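Local atomic coordinates of alpha-amylase (PDB entry 6M4K), a protein that probably catalyses the endohydrolysis of alpha-1,4-glucosidic linkages in starch-like polysaccharides, as a calcium- and chloride-dependent enzyme of glycoside hydrolase family 13. Residues A[55-67]-A[359-371]. Numbering follows the deposited sequence. Where two conformers were deposited one is given.
Sequences IVTDPPYPWWQRY and NDWVGPPTNGGGD. With SO4 (sulfate ion), chain E.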
# COMPACT_ATOMS: atom_id res chain seq x y z
N ILE A 55 23.31 0.46 6.19
CA ILE A 55 23.84 0.85 4.89
C ILE A 55 24.52 -0.39 4.33
O ILE A 55 25.45 -0.93 4.93
CB ILE A 55 24.81 2.03 5.01
CG1 ILE A 55 24.09 3.28 5.51
CG2 ILE A 55 25.46 2.31 3.64
CD1 ILE A 55 22.97 3.74 4.59
N VAL A 56 24.03 -0.85 3.18
CA VAL A 56 24.56 -2.03 2.50
C VAL A 56 25.24 -1.54 1.24
O VAL A 56 24.62 -0.86 0.41
CB VAL A 56 23.44 -3.03 2.17
CG1 VAL A 56 23.99 -4.17 1.32
CG2 VAL A 56 22.81 -3.57 3.46
N THR A 57 26.51 -1.88 1.09
CA THR A 57 27.26 -1.50 -0.10
C THR A 57 27.55 -2.67 -1.03
O THR A 57 27.94 -2.44 -2.19
CB THR A 57 28.56 -0.78 0.27
OG1 THR A 57 29.32 -1.57 1.19
CG2 THR A 57 28.26 0.56 0.93
N ASP A 58 27.35 -3.91 -0.58
CA ASP A 58 27.36 -5.06 -1.47
C ASP A 58 26.03 -5.81 -1.31
O ASP A 58 25.84 -6.50 -0.32
CB ASP A 58 28.52 -6.00 -1.12
CG ASP A 58 28.60 -7.19 -2.05
OD1 ASP A 58 28.00 -7.11 -3.14
OD2 ASP A 58 29.26 -8.19 -1.71
N PRO A 59 25.11 -5.68 -2.28
CA PRO A 59 25.19 -4.86 -3.49
C PRO A 59 25.00 -3.38 -3.16
O PRO A 59 24.70 -3.04 -2.01
CB PRO A 59 24.03 -5.40 -4.33
CG PRO A 59 22.99 -5.76 -3.29
CD PRO A 59 23.78 -6.29 -2.11
N PRO A 60 25.21 -2.47 -4.12
CA PRO A 60 25.28 -1.05 -3.75
C PRO A 60 23.91 -0.43 -3.49
O PRO A 60 23.15 -0.12 -4.41
CB PRO A 60 25.99 -0.41 -4.96
CG PRO A 60 25.76 -1.35 -6.08
CD PRO A 60 25.73 -2.72 -5.48
N TYR A 61 23.63 -0.20 -2.20
CA TYR A 61 22.50 0.58 -1.70
C TYR A 61 21.15 0.02 -2.15
O TYR A 61 20.36 0.73 -2.78
CB TYR A 61 22.68 2.05 -2.07
CG TYR A 61 24.07 2.54 -1.72
CD1 TYR A 61 24.41 2.83 -0.41
CD2 TYR A 61 25.06 2.69 -2.70
CE1 TYR A 61 25.68 3.28 -0.06
CE2 TYR A 61 26.34 3.14 -2.36
CZ TYR A 61 26.64 3.43 -1.05
OH TYR A 61 27.90 3.87 -0.70
N PRO A 62 20.87 -1.24 -1.84
CA PRO A 62 19.58 -1.83 -2.23
C PRO A 62 18.42 -1.21 -1.46
O PRO A 62 18.59 -0.65 -0.38
CB PRO A 62 19.77 -3.30 -1.84
CG PRO A 62 20.66 -3.24 -0.63
CD PRO A 62 21.64 -2.12 -0.95
N TRP A 63 17.21 -1.36 -2.01
CA TRP A 63 16.04 -0.86 -1.27
C TRP A 63 15.90 -1.57 0.07
O TRP A 63 15.51 -0.95 1.06
CB TRP A 63 14.75 -1.01 -2.09
CG TRP A 63 14.41 -2.41 -2.38
CD1 TRP A 63 14.82 -3.16 -3.45
CD2 TRP A 63 13.60 -3.29 -1.57
NE1 TRP A 63 14.32 -4.43 -3.36
CE2 TRP A 63 13.57 -4.54 -2.22
CE3 TRP A 63 12.91 -3.13 -0.36
CZ2 TRP A 63 12.87 -5.63 -1.70
CZ3 TRP A 63 12.22 -4.22 0.16
CH2 TRP A 63 12.20 -5.45 -0.52
N TRP A 64 16.26 -2.85 0.13
CA TRP A 64 15.95 -3.64 1.32
C TRP A 64 16.83 -3.31 2.51
O TRP A 64 16.54 -3.78 3.62
CB TRP A 64 15.91 -5.14 1.02
CG TRP A 64 17.02 -5.70 0.21
CD1 TRP A 64 16.94 -6.10 -1.10
CD2 TRP A 64 18.36 -6.00 0.63
NE1 TRP A 64 18.14 -6.62 -1.51
CE2 TRP A 64 19.03 -6.56 -0.48
CE3 TRP A 64 19.05 -5.85 1.84
CZ2 TRP A 64 20.36 -6.98 -0.41
CZ3 TRP A 64 20.39 -6.25 1.89
CH2 TRP A 64 21.01 -6.82 0.77
N GLN A 65 17.89 -2.50 2.34
CA GLN A 65 18.66 -2.07 3.50
C GLN A 65 17.78 -1.32 4.51
O GLN A 65 18.06 -1.34 5.71
CB GLN A 65 19.85 -1.20 3.06
CG GLN A 65 19.45 0.19 2.65
CD GLN A 65 20.60 1.02 2.11
OE1 GLN A 65 21.77 0.59 2.10
NE2 GLN A 65 20.28 2.23 1.66
N ARG A 66 16.69 -0.70 4.04
CA ARG A 66 15.83 0.07 4.93
C ARG A 66 14.96 -0.81 5.82
O ARG A 66 14.37 -0.28 6.77
CB ARG A 66 14.98 1.07 4.14
CG ARG A 66 15.85 2.11 3.45
CD ARG A 66 15.03 3.16 2.75
NE ARG A 66 14.42 4.11 3.69
CZ ARG A 66 13.98 5.30 3.31
NH1 ARG A 66 14.09 5.67 2.04
NH2 ARG A 66 13.44 6.14 4.19
N TYR A 67 14.92 -2.11 5.57
CA TYR A 67 14.18 -3.04 6.42
C TYR A 67 15.08 -3.74 7.43
O TYR A 67 14.67 -4.74 8.03
CB TYR A 67 13.35 -4.00 5.54
CG TYR A 67 12.25 -3.20 4.87
CD1 TYR A 67 11.07 -2.93 5.55
CD2 TYR A 67 12.43 -2.64 3.61
CE1 TYR A 67 10.08 -2.14 4.98
CE2 TYR A 67 11.45 -1.86 3.03
CZ TYR A 67 10.27 -1.61 3.72
OH TYR A 67 9.32 -0.82 3.12
N ASN A 359 17.74 -8.72 -10.45
CA ASN A 359 18.02 -7.33 -10.10
C ASN A 359 16.98 -6.78 -9.15
O ASN A 359 16.79 -5.56 -9.08
CB ASN A 359 18.13 -6.49 -11.37
CG ASN A 359 19.19 -7.02 -12.32
OD1 ASN A 359 20.10 -7.75 -11.92
ND2 ASN A 359 19.05 -6.66 -13.58
N ASP A 360 16.31 -7.66 -8.39
CA ASP A 360 15.25 -7.23 -7.49
C ASP A 360 15.76 -6.46 -6.29
O ASP A 360 14.95 -5.98 -5.50
CB ASP A 360 14.36 -8.41 -7.06
CG ASP A 360 15.11 -9.50 -6.30
OD1 ASP A 360 16.31 -9.34 -6.00
OD2 ASP A 360 14.47 -10.53 -5.99
N TRP A 361 17.08 -6.32 -6.15
CA TRP A 361 17.69 -5.58 -5.06
C TRP A 361 17.84 -4.10 -5.36
O TRP A 361 18.05 -3.32 -4.44
CB TRP A 361 19.08 -6.17 -4.77
CG TRP A 361 20.00 -6.18 -5.98
CD1 TRP A 361 20.16 -7.18 -6.90
CD2 TRP A 361 20.88 -5.12 -6.39
NE1 TRP A 361 21.08 -6.81 -7.86
CE2 TRP A 361 21.54 -5.55 -7.56
CE3 TRP A 361 21.17 -3.85 -5.88
CZ2 TRP A 361 22.47 -4.75 -8.23
CZ3 TRP A 361 22.11 -3.05 -6.55
CH2 TRP A 361 22.75 -3.51 -7.71
N VAL A 362 17.73 -3.71 -6.63
CA VAL A 362 18.14 -2.38 -7.04
C VAL A 362 17.32 -1.33 -6.30
O VAL A 362 16.08 -1.43 -6.23
CB VAL A 362 18.05 -2.24 -8.57
CG1 VAL A 362 18.24 -0.79 -8.99
CG2 VAL A 362 19.10 -3.14 -9.25
N GLY A 363 18.00 -0.35 -5.73
CA GLY A 363 17.38 0.74 -5.02
C GLY A 363 16.82 1.81 -5.93
O GLY A 363 16.79 1.68 -7.16
N PRO A 364 16.35 2.90 -5.33
CA PRO A 364 15.69 3.96 -6.09
C PRO A 364 16.65 4.67 -7.02
O PRO A 364 17.88 4.50 -6.92
CB PRO A 364 15.20 4.91 -4.99
CG PRO A 364 16.14 4.69 -3.87
CD PRO A 364 16.43 3.23 -3.90
N PRO A 365 16.12 5.48 -7.94
CA PRO A 365 16.97 6.28 -8.83
C PRO A 365 18.01 7.06 -8.04
O PRO A 365 17.70 7.75 -7.06
CB PRO A 365 15.97 7.21 -9.52
CG PRO A 365 14.69 6.39 -9.56
CD PRO A 365 14.68 5.66 -8.23
N THR A 366 19.26 6.94 -8.47
CA THR A 366 20.38 7.41 -7.69
C THR A 366 21.49 7.85 -8.62
O THR A 366 21.64 7.33 -9.73
CB THR A 366 20.90 6.29 -6.75
OG1 THR A 366 21.96 6.79 -5.93
CG2 THR A 366 21.40 5.08 -7.55
N ASN A 367 22.25 8.84 -8.20
CA ASN A 367 23.46 9.14 -8.95
C ASN A 367 24.63 8.32 -8.46
O ASN A 367 25.71 8.39 -9.05
CB ASN A 367 23.74 10.64 -8.91
CG ASN A 367 22.73 11.43 -9.70
OD1 ASN A 367 22.23 10.96 -10.72
ND2 ASN A 367 22.39 12.61 -9.21
N GLY A 368 24.43 7.51 -7.43
CA GLY A 368 25.48 6.81 -6.74
C GLY A 368 25.58 7.27 -5.30
O GLY A 368 24.87 8.18 -4.85
N GLY A 369 26.46 6.61 -4.56
CA GLY A 369 26.75 7.02 -3.20
C GLY A 369 25.60 6.88 -2.23
O GLY A 369 25.63 7.49 -1.16
N GLY A 370 24.58 6.09 -2.57
CA GLY A 370 23.47 5.87 -1.68
C GLY A 370 22.48 7.01 -1.58
O GLY A 370 21.52 6.90 -0.81
N ASP A 371 22.67 8.09 -2.33
CA ASP A 371 21.69 9.16 -2.37
C ASP A 371 20.48 8.72 -3.19
O ASP A 371 20.47 7.66 -3.82
CB ASP A 371 22.31 10.46 -2.90
CG ASP A 371 22.81 10.35 -4.34
OD1 ASP A 371 22.34 9.50 -5.11
OD2 ASP A 371 23.69 11.16 -4.71
S SO4 E . 19.02 15.03 -9.16
O1 SO4 E . 18.43 14.17 -10.18
O2 SO4 E . 18.32 14.91 -7.88
O3 SO4 E . 18.96 16.42 -9.61
O4 SO4 E . 20.42 14.65 -8.96
O HOH W 1 20.75 0.33 -5.91
O HOH W 2 19.71 3.03 -5.32
O HOH W 3 17.54 -8.86 -3.42
O HOH W 4 21.62 4.80 1.09
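With CG set between backbone N and carbonyl carbon in both W63 (chi1 64°) and W361 (chi1 57°), the first indole reaches the backbone of 359-371 and the second meets P59. W63 NE1 donates to D360 O at 2.7 Å, the acceptor lying in the indole plane, while W63 N gives a longer bond of 3.2 Å to W361 O. Tryptophan suits W63 because its indole N-H, at the ring edge, can reach D360 O in plane. P59, after a cis peptide bond, lays CB over one face of the W361 six-membered ring, a CH-pi contact 3.7 Å from the centroid; V362 CG2 covers the opposite face. A chi1 of -49°, with CG anti to the carbonyl carbon, turns one face of the Y61 ring to G370, whose CA, in the conformer given, makes a CH-pi contact 3.5 Å from the centroid. Glycine suits G370, where phi is positive and a CB would crowd Y61 CD1. An alanine in place of Y61 is likely to open a gap beside G369 and G370. Water bridges Q65 NE2 and G370 O. Away from the calcium site, the contact joins loops of the GH13 TIM barrel: one after strand 44-47, the other beyond the eighth strand, 339-344, following short strand 356-357.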